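Viral CASP8 and FADD-like apoptosis regulator (Molluscum contagiosum virus subtype 1, PDB 2BBR) inhibits death-receptor-induced apoptosis by interfering with caspase-8 recruitment and activation at the death-inducing signalling complex, and suppresses host NF-kappa-B activation through NEMO. Local coordinates at residues A114-A119 / V137-A142; M160-R165 / Q172-E177; L64-R69 / M100-E105. All blocks are in the same frame, centred on the assembly; numbering follows the deposited sequence.

Contact 1 of 3, residues A114-A119 / V137-A142; sequences ALRLFA and VELVLA
The amide N of A119 donates to the carbonyl O of L115 at 2.9 Å, a bond of the helical backbone that sets these two residues one turn apart on the face of helix 109-122 turned to helix 136-145. L139 of the second helix points into the step between them, and its two methyls divide the work. L139 CD2 comes within 3.8 Å of L115 CB, while CD1 lies 3.8 Å from A119 CB. L139 CG is anti to the backbone N (chi1 169°), which turns the branch toward helix 109-122, and CD2 also comes to rest over the backbone, 4.2 Å from R116 N. The aliphatic start of R116 borders the same methyl, its CG 4.5 Å from L139 CD2; farther out, R116 NH1 makes a weak hydrogen bond to the O of S134. L115 meets L139 through CB, while its side chain also packs on M160 and L161 of helix 155-163 and on L107. The axes of the two short helical segments run nearly parallel, 12° apart, and 10.8 Å from each other at closest approach. One leucine spans that gap within the second death effector domain, and L130 in the intervening loop packs on it. The contact is buried and largely apolar, held by the shape of one branched side chain against an alanine and a leucine stem, without directional polar bonds between the two segments.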
# COMPACT_ATOMS: atom_id res chain seq x y z
N ALA A 114 2.75 -17.69 -9.04
CA ALA A 114 2.71 -17.58 -10.49
C ALA A 114 3.17 -16.19 -10.93
O ALA A 114 3.92 -16.05 -11.88
CB ALA A 114 1.29 -17.85 -11.00
N LEU A 115 2.73 -15.16 -10.21
CA LEU A 115 3.10 -13.79 -10.54
C LEU A 115 4.60 -13.58 -10.38
O LEU A 115 5.22 -12.92 -11.21
CB LEU A 115 2.33 -12.81 -9.66
CG LEU A 115 0.82 -12.73 -9.93
CD1 LEU A 115 0.16 -11.87 -8.87
CD2 LEU A 115 0.57 -12.18 -11.33
N ARG A 116 5.18 -14.13 -9.31
CA ARG A 116 6.61 -13.98 -9.10
C ARG A 116 7.38 -14.64 -10.24
O ARG A 116 8.40 -14.13 -10.70
CB ARG A 116 7.04 -14.60 -7.76
CG ARG A 116 6.52 -13.87 -6.53
CD ARG A 116 7.25 -14.35 -5.28
NE ARG A 116 7.14 -15.80 -5.11
CZ ARG A 116 6.31 -16.40 -4.26
NH1 ARG A 116 5.51 -15.69 -3.49
NH2 ARG A 116 6.28 -17.72 -4.21
N LEU A 117 6.87 -15.78 -10.71
CA LEU A 117 7.50 -16.49 -11.81
C LEU A 117 7.37 -15.69 -13.11
O LEU A 117 8.32 -15.62 -13.89
CB LEU A 117 6.88 -17.88 -11.97
CG LEU A 117 7.07 -18.82 -10.78
CD1 LEU A 117 6.45 -20.18 -11.09
CD2 LEU A 117 8.55 -18.98 -10.46
N PHE A 118 6.21 -15.08 -13.33
CA PHE A 118 6.01 -14.27 -14.53
C PHE A 118 7.01 -13.12 -14.53
O PHE A 118 7.61 -12.80 -15.56
CB PHE A 118 4.60 -13.65 -14.59
CG PHE A 118 3.48 -14.65 -14.72
CD1 PHE A 118 3.71 -15.92 -15.24
CD2 PHE A 118 2.19 -14.29 -14.37
CE1 PHE A 118 2.65 -16.82 -15.39
CE2 PHE A 118 1.13 -15.18 -14.51
CZ PHE A 118 1.36 -16.45 -15.02
N ALA A 119 7.18 -12.50 -13.37
CA ALA A 119 8.11 -11.38 -13.23
C ALA A 119 9.54 -11.78 -13.55
O ALA A 119 10.25 -11.08 -14.28
CB ALA A 119 8.03 -10.80 -11.83
N VAL A 137 3.40 -7.14 -1.96
CA VAL A 137 3.97 -5.80 -1.87
C VAL A 137 5.46 -5.83 -2.14
O VAL A 137 6.02 -4.86 -2.66
CB VAL A 137 3.71 -5.13 -0.49
CG1 VAL A 137 2.24 -4.80 -0.35
CG2 VAL A 137 4.19 -6.02 0.64
N GLU A 138 6.11 -6.93 -1.80
CA GLU A 138 7.54 -7.05 -2.06
C GLU A 138 7.77 -7.25 -3.56
O GLU A 138 8.76 -6.76 -4.11
CB GLU A 138 8.13 -8.17 -1.19
CG GLU A 138 8.21 -7.74 0.28
CD GLU A 138 8.36 -8.88 1.27
OE1 GLU A 138 8.61 -8.59 2.46
OE2 GLU A 138 8.23 -10.05 0.88
N LEU A 139 6.86 -7.95 -4.22
CA LEU A 139 6.95 -8.15 -5.67
C LEU A 139 6.79 -6.78 -6.34
O LEU A 139 7.52 -6.44 -7.27
CB LEU A 139 5.85 -9.10 -6.15
CG LEU A 139 5.64 -9.20 -7.66
CD1 LEU A 139 6.92 -9.66 -8.34
CD2 LEU A 139 4.49 -10.16 -7.96
N VAL A 140 5.83 -5.98 -5.86
CA VAL A 140 5.62 -4.66 -6.43
C VAL A 140 6.87 -3.80 -6.29
O VAL A 140 7.31 -3.16 -7.25
CB VAL A 140 4.41 -3.94 -5.77
CG1 VAL A 140 4.29 -2.51 -6.28
CG2 VAL A 140 3.13 -4.72 -6.05
N LEU A 141 7.47 -3.79 -5.10
CA LEU A 141 8.68 -3.00 -4.91
C LEU A 141 9.81 -3.49 -5.81
O LEU A 141 10.57 -2.68 -6.35
CB LEU A 141 9.12 -3.02 -3.44
CG LEU A 141 8.19 -2.28 -2.47
CD1 LEU A 141 8.74 -2.41 -1.06
CD2 LEU A 141 8.08 -0.81 -2.86
N ALA A 142 9.93 -4.80 -5.98
CA ALA A 142 10.97 -5.35 -6.84
C ALA A 142 10.78 -4.86 -8.28
O ALA A 142 11.75 -4.49 -8.95
CB ALA A 142 10.95 -6.87 -6.79

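Contact 2 of 3, residues M160-R165 / Q172-E177; sequences MLRTLR and QLVEYE
L161 meets L173 at the inner end of the contact, where the two leucines cross at about a right angle. Its CD1 is the methyl that touches, 3.8 Å from L173 CD2 and 4.1 Å from L173 CD1, so that it sits against both branches of its partner. L173 has a first torsion of -91°, some way from a staggered position, and its side chain packs on L157 and A158 of helix 155-163 too.

One residue on, R162 extends along the outer margin. CG stands anti to its backbone N (chi1 -173°), which carries the guanidinium toward helix 167-187, and R162 NH2 arrives obliquely 4.4 Å from V174 CG2. This is a loose contact; the charge is paired on its own helix, where NH1 forms a salt bridge with D159. T163 and L164 pack instead on F118 and A114 of helix 109-122. At R165 the chain leaves helical geometry with a positive phi of 77°, a Schellman motif in which R165 N bonds to R162 O at 2.8 Å, and after this turn it enters helix 167-187.

The contact joins two consecutive helices, 155-163 and 167-187, of the second death effector domain. Its grip consists of methyl contacts on the buried side and a loose, oblique approach of the R162 guanidinium to a V174 methyl at the surface; the salt bridge to D159 probably steadies that guanidinium without itself joining the two segments.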
# COMPACT_ATOMS: atom_id res chain seq x y z
N MET A 160 0.37 -9.08 -16.15
CA MET A 160 0.65 -10.29 -15.39
C MET A 160 -0.64 -10.86 -14.81
O MET A 160 -0.86 -12.07 -14.83
CB MET A 160 1.65 -9.98 -14.27
CG MET A 160 3.07 -9.72 -14.78
SD MET A 160 4.16 -8.89 -13.60
CE MET A 160 4.06 -10.01 -12.20
N LEU A 161 -1.49 -9.99 -14.29
CA LEU A 161 -2.76 -10.42 -13.72
C LEU A 161 -3.68 -10.98 -14.81
O LEU A 161 -4.43 -11.93 -14.56
CB LEU A 161 -3.42 -9.25 -12.99
CG LEU A 161 -2.67 -8.82 -11.72
CD1 LEU A 161 -3.13 -7.44 -11.28
CD2 LEU A 161 -2.92 -9.85 -10.61
N ARG A 162 -3.62 -10.40 -16.00
CA ARG A 162 -4.44 -10.88 -17.11
C ARG A 162 -4.00 -12.30 -17.48
O ARG A 162 -4.82 -13.18 -17.72
CB ARG A 162 -4.31 -9.96 -18.32
CG ARG A 162 -5.27 -10.32 -19.45
CD ARG A 162 -5.09 -9.45 -20.68
NE ARG A 162 -5.30 -8.03 -20.40
CZ ARG A 162 -4.33 -7.13 -20.31
NH1 ARG A 162 -3.07 -7.49 -20.49
NH2 ARG A 162 -4.62 -5.86 -20.05
N THR A 163 -2.69 -12.52 -17.52
CA THR A 163 -2.14 -13.83 -17.86
C THR A 163 -2.62 -14.86 -16.85
O THR A 163 -2.87 -16.02 -17.19
CB THR A 163 -0.60 -13.79 -17.85
OG1 THR A 163 -0.14 -12.84 -18.81
CG2 THR A 163 -0.03 -15.17 -18.20
N LEU A 164 -2.73 -14.43 -15.60
CA LEU A 164 -3.18 -15.28 -14.50
C LEU A 164 -4.68 -15.55 -14.61
O LEU A 164 -5.23 -16.39 -13.90
CB LEU A 164 -2.87 -14.59 -13.17
CG LEU A 164 -3.22 -15.31 -11.86
CD1 LEU A 164 -2.39 -16.58 -11.74
CD2 LEU A 164 -2.95 -14.37 -10.69
N ARG A 165 -5.32 -14.82 -15.52
CA ARG A 165 -6.76 -14.89 -15.76
C ARG A 165 -7.58 -14.16 -14.70
O ARG A 165 -8.80 -14.34 -14.62
CB ARG A 165 -7.23 -16.34 -15.92
CG ARG A 165 -6.78 -16.95 -17.24
CD ARG A 165 -7.49 -18.26 -17.55
NE ARG A 165 -6.63 -19.42 -17.37
CZ ARG A 165 -6.15 -19.83 -16.21
NH1 ARG A 165 -6.45 -19.17 -15.09
NH2 ARG A 165 -5.36 -20.90 -16.15
N GLN A 172 -8.87 -3.48 -12.31
CA GLN A 172 -8.66 -2.46 -11.29
C GLN A 172 -7.40 -1.66 -11.59
O GLN A 172 -7.37 -0.45 -11.41
CB GLN A 172 -8.51 -3.10 -9.91
CG GLN A 172 -9.78 -3.71 -9.35
CD GLN A 172 -9.58 -4.19 -7.93
OE1 GLN A 172 -9.20 -3.41 -7.05
NE2 GLN A 172 -9.84 -5.47 -7.69
N LEU A 173 -6.35 -2.35 -12.04
CA LEU A 173 -5.10 -1.67 -12.36
C LEU A 173 -5.19 -0.84 -13.63
O LEU A 173 -4.63 0.25 -13.69
CB LEU A 173 -3.95 -2.67 -12.46
CG LEU A 173 -3.19 -2.93 -11.16
CD1 LEU A 173 -4.09 -3.59 -10.13
CD2 LEU A 173 -1.98 -3.80 -11.46
N VAL A 174 -5.87 -1.35 -14.65
CA VAL A 174 -6.03 -0.60 -15.89
C VAL A 174 -6.82 0.68 -15.61
O VAL A 174 -6.46 1.77 -16.07
CB VAL A 174 -6.76 -1.43 -16.98
CG1 VAL A 174 -7.14 -0.53 -18.15
CG2 VAL A 174 -5.86 -2.56 -17.45
N GLU A 175 -7.90 0.54 -14.85
CA GLU A 175 -8.72 1.69 -14.51
C GLU A 175 -7.94 2.70 -13.69
O GLU A 175 -8.09 3.91 -13.88
CB GLU A 175 -9.98 1.24 -13.77
CG GLU A 175 -10.98 0.56 -14.70
CD GLU A 175 -12.22 0.07 -13.99
OE1 GLU A 175 -13.17 -0.35 -14.68
OE2 GLU A 175 -12.24 0.10 -12.74
N TYR A 176 -7.10 2.22 -12.77
CA TYR A 176 -6.29 3.11 -11.96
C TYR A 176 -5.33 3.89 -12.85
O TYR A 176 -5.20 5.11 -12.70
CB TYR A 176 -5.46 2.33 -10.93
CG TYR A 176 -4.33 3.18 -10.38
CD1 TYR A 176 -4.58 4.23 -9.51
CD2 TYR A 176 -3.02 3.02 -10.86
CE1 TYR A 176 -3.58 5.12 -9.14
CE2 TYR A 176 -2.01 3.91 -10.49
CZ TYR A 176 -2.30 4.96 -9.63
OH TYR A 176 -1.34 5.88 -9.31
N GLU A 177 -4.65 3.21 -13.76
CA GLU A 177 -3.70 3.90 -14.62
C GLU A 177 -4.38 4.96 -15.45
O GLU A 177 -3.84 6.05 -15.63
CB GLU A 177 -2.95 2.92 -15.52
CG GLU A 177 -1.81 3.60 -16.27
CD GLU A 177 -0.85 2.65 -16.94
OE1 GLU A 177 -0.57 1.57 -16.37
OE2 GLU A 177 -0.35 2.99 -18.03

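Contact 3 of 3, residues L64-R69 / M100-E105; sequences LYVLQR and MVCVGE
Apolar contact is made by V66, whose CG1 methyl meets V101 and C102. The methyl lies 3.5 Å from V101 CG1 and 3.9 Å from V101 CB; the two valines cross obliquely. In each, CG1 is anti to the backbone N (chi1 173° in V66, 169° in V101), which brings these branches together. The sulfur of C102, the next residue, borders the same methyl, SG standing 4.2 Å from V66 CG1.

The backbone bonds and those of R69 do not join the two segments. Y65 O receives Q68 N at 2.8 Å and, weakly, Q68 NE2 at 2.9 Å, while R69 N reaches back to L64 O; with Q68 at positive phi this is a Schellman motif ending helix 57-66. R69 then occupies the N-cap position of helix 70-77, its guanidinium forming salt bridges to D71 and E24. On the other segment, E105 OE1 accepts a hydrogen bond from H23 NE2, a polar link to the first domain.

The valine pair belongs to the interface between the first and second death effector domains. The V66 side chain is about 6 Å from an azide, probably from the crystallisation liquor, bound by L88, R95 and K98. F30 of helix 22-31 packs on V101 and M100, and L67 leans on L27 and L28. M100 and V103 of helix 95-104 pack on L173 of helix 167-187.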
# COMPACT_ATOMS: atom_id res chain seq x y z
N LEU A 64 -5.49 1.78 8.85
CA LEU A 64 -6.28 0.72 9.48
C LEU A 64 -7.37 0.19 8.55
O LEU A 64 -7.65 -1.00 8.53
CB LEU A 64 -6.88 1.21 10.80
CG LEU A 64 -5.87 1.55 11.90
CD1 LEU A 64 -6.59 2.12 13.11
CD2 LEU A 64 -5.07 0.31 12.27
N TYR A 65 -7.98 1.09 7.79
CA TYR A 65 -9.02 0.67 6.86
C TYR A 65 -8.44 -0.27 5.80
O TYR A 65 -9.00 -1.33 5.51
CB TYR A 65 -9.64 1.88 6.17
CG TYR A 65 -10.77 1.51 5.24
CD1 TYR A 65 -12.08 1.38 5.71
CD2 TYR A 65 -10.53 1.24 3.89
CE1 TYR A 65 -13.11 1.00 4.86
CE2 TYR A 65 -11.56 0.85 3.03
CZ TYR A 65 -12.85 0.74 3.53
OH TYR A 65 -13.87 0.34 2.70
N VAL A 66 -7.31 0.13 5.22
CA VAL A 66 -6.67 -0.69 4.20
C VAL A 66 -6.30 -2.06 4.75
O VAL A 66 -6.35 -3.06 4.03
CB VAL A 66 -5.41 0.03 3.64
CG1 VAL A 66 -4.65 -0.90 2.70
CG2 VAL A 66 -5.83 1.29 2.89
N LEU A 67 -5.92 -2.12 6.03
CA LEU A 67 -5.56 -3.37 6.68
C LEU A 67 -6.81 -4.13 7.12
O LEU A 67 -6.72 -5.24 7.65
CB LEU A 67 -4.68 -3.11 7.91
CG LEU A 67 -3.26 -2.56 7.71
CD1 LEU A 67 -2.61 -2.35 9.07
CD2 LEU A 67 -2.44 -3.53 6.88
N GLN A 68 -7.96 -3.52 6.92
CA GLN A 68 -9.24 -4.12 7.28
C GLN A 68 -9.35 -4.37 8.78
O GLN A 68 -9.98 -5.34 9.21
CB GLN A 68 -9.44 -5.42 6.51
CG GLN A 68 -9.55 -5.23 5.00
CD GLN A 68 -10.80 -4.47 4.61
OE1 GLN A 68 -11.92 -4.97 4.75
NE2 GLN A 68 -10.62 -3.25 4.10
N ARG A 69 -8.72 -3.51 9.57
CA ARG A 69 -8.77 -3.65 11.02
C ARG A 69 -9.87 -2.74 11.58
O ARG A 69 -9.61 -1.73 12.23
CB ARG A 69 -7.41 -3.31 11.64
CG ARG A 69 -6.31 -4.32 11.29
CD ARG A 69 -6.68 -5.73 11.75
NE ARG A 69 -6.85 -5.79 13.20
CZ ARG A 69 -5.88 -6.03 14.07
NH1 ARG A 69 -4.64 -6.23 13.65
NH2 ARG A 69 -6.14 -6.05 15.37
N MET A 100 -2.33 -1.36 -4.41
CA MET A 100 -1.43 -2.50 -4.45
C MET A 100 -1.61 -3.39 -3.21
O MET A 100 -1.58 -4.62 -3.31
CB MET A 100 0.02 -2.04 -4.57
CG MET A 100 0.35 -1.40 -5.92
SD MET A 100 -0.01 -2.44 -7.36
CE MET A 100 -1.42 -1.58 -8.02
N VAL A 101 -1.78 -2.78 -2.05
CA VAL A 101 -1.98 -3.57 -0.84
C VAL A 101 -3.27 -4.38 -0.97
O VAL A 101 -3.29 -5.58 -0.68
CB VAL A 101 -2.08 -2.69 0.42
CG1 VAL A 101 -2.55 -3.53 1.61
CG2 VAL A 101 -0.72 -2.07 0.73
N CYS A 102 -4.34 -3.73 -1.40
CA CYS A 102 -5.62 -4.41 -1.53
C CYS A 102 -5.60 -5.54 -2.55
O CYS A 102 -6.17 -6.61 -2.30
CB CYS A 102 -6.71 -3.40 -1.85
SG CYS A 102 -7.04 -2.30 -0.45
N VAL A 103 -4.95 -5.33 -3.68
CA VAL A 103 -4.86 -6.37 -4.70
C VAL A 103 -4.08 -7.55 -4.13
O VAL A 103 -4.45 -8.71 -4.34
CB VAL A 103 -4.17 -5.83 -5.97
CG1 VAL A 103 -3.82 -6.98 -6.91
CG2 VAL A 103 -5.10 -4.86 -6.67
N GLY A 104 -3.01 -7.26 -3.39
CA GLY A 104 -2.22 -8.33 -2.80
C GLY A 104 -3.04 -9.21 -1.87
O GLY A 104 -2.79 -10.41 -1.77
N GLU A 105 -4.01 -8.61 -1.18
CA GLU A 105 -4.84 -9.38 -0.26
C GLU A 105 -5.93 -10.19 -0.97
O GLU A 105 -6.61 -11.00 -0.34
CB GLU A 105 -5.48 -8.44 0.77
CG GLU A 105 -4.47 -7.74 1.67
CD GLU A 105 -3.55 -8.72 2.38
OE1 GLU A 105 -2.33 -8.70 2.11
OE2 GLU A 105 -4.04 -9.51 3.21

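From the N terminus, contact 3 comes first: it closes a loop of 30 residues that holds helices 70-77 and 81-85 and the start of helix 95-104, and joins the two death effector domains. Contact 1 then closes 17 residues, mostly the loop joining helices 109-122 and 136-145, and contact 2 only six, nearly all of them the start of helix 167-187. The three follow in series, none nested and none crossing, and the last two lie inside the second domain. Helix 95-104 ties them together: M100 touches V140 from contact 1 and L173 from contact 2. Contacts 1 and 2 also meet directly, where helix 109-122 packs on helix 155-163.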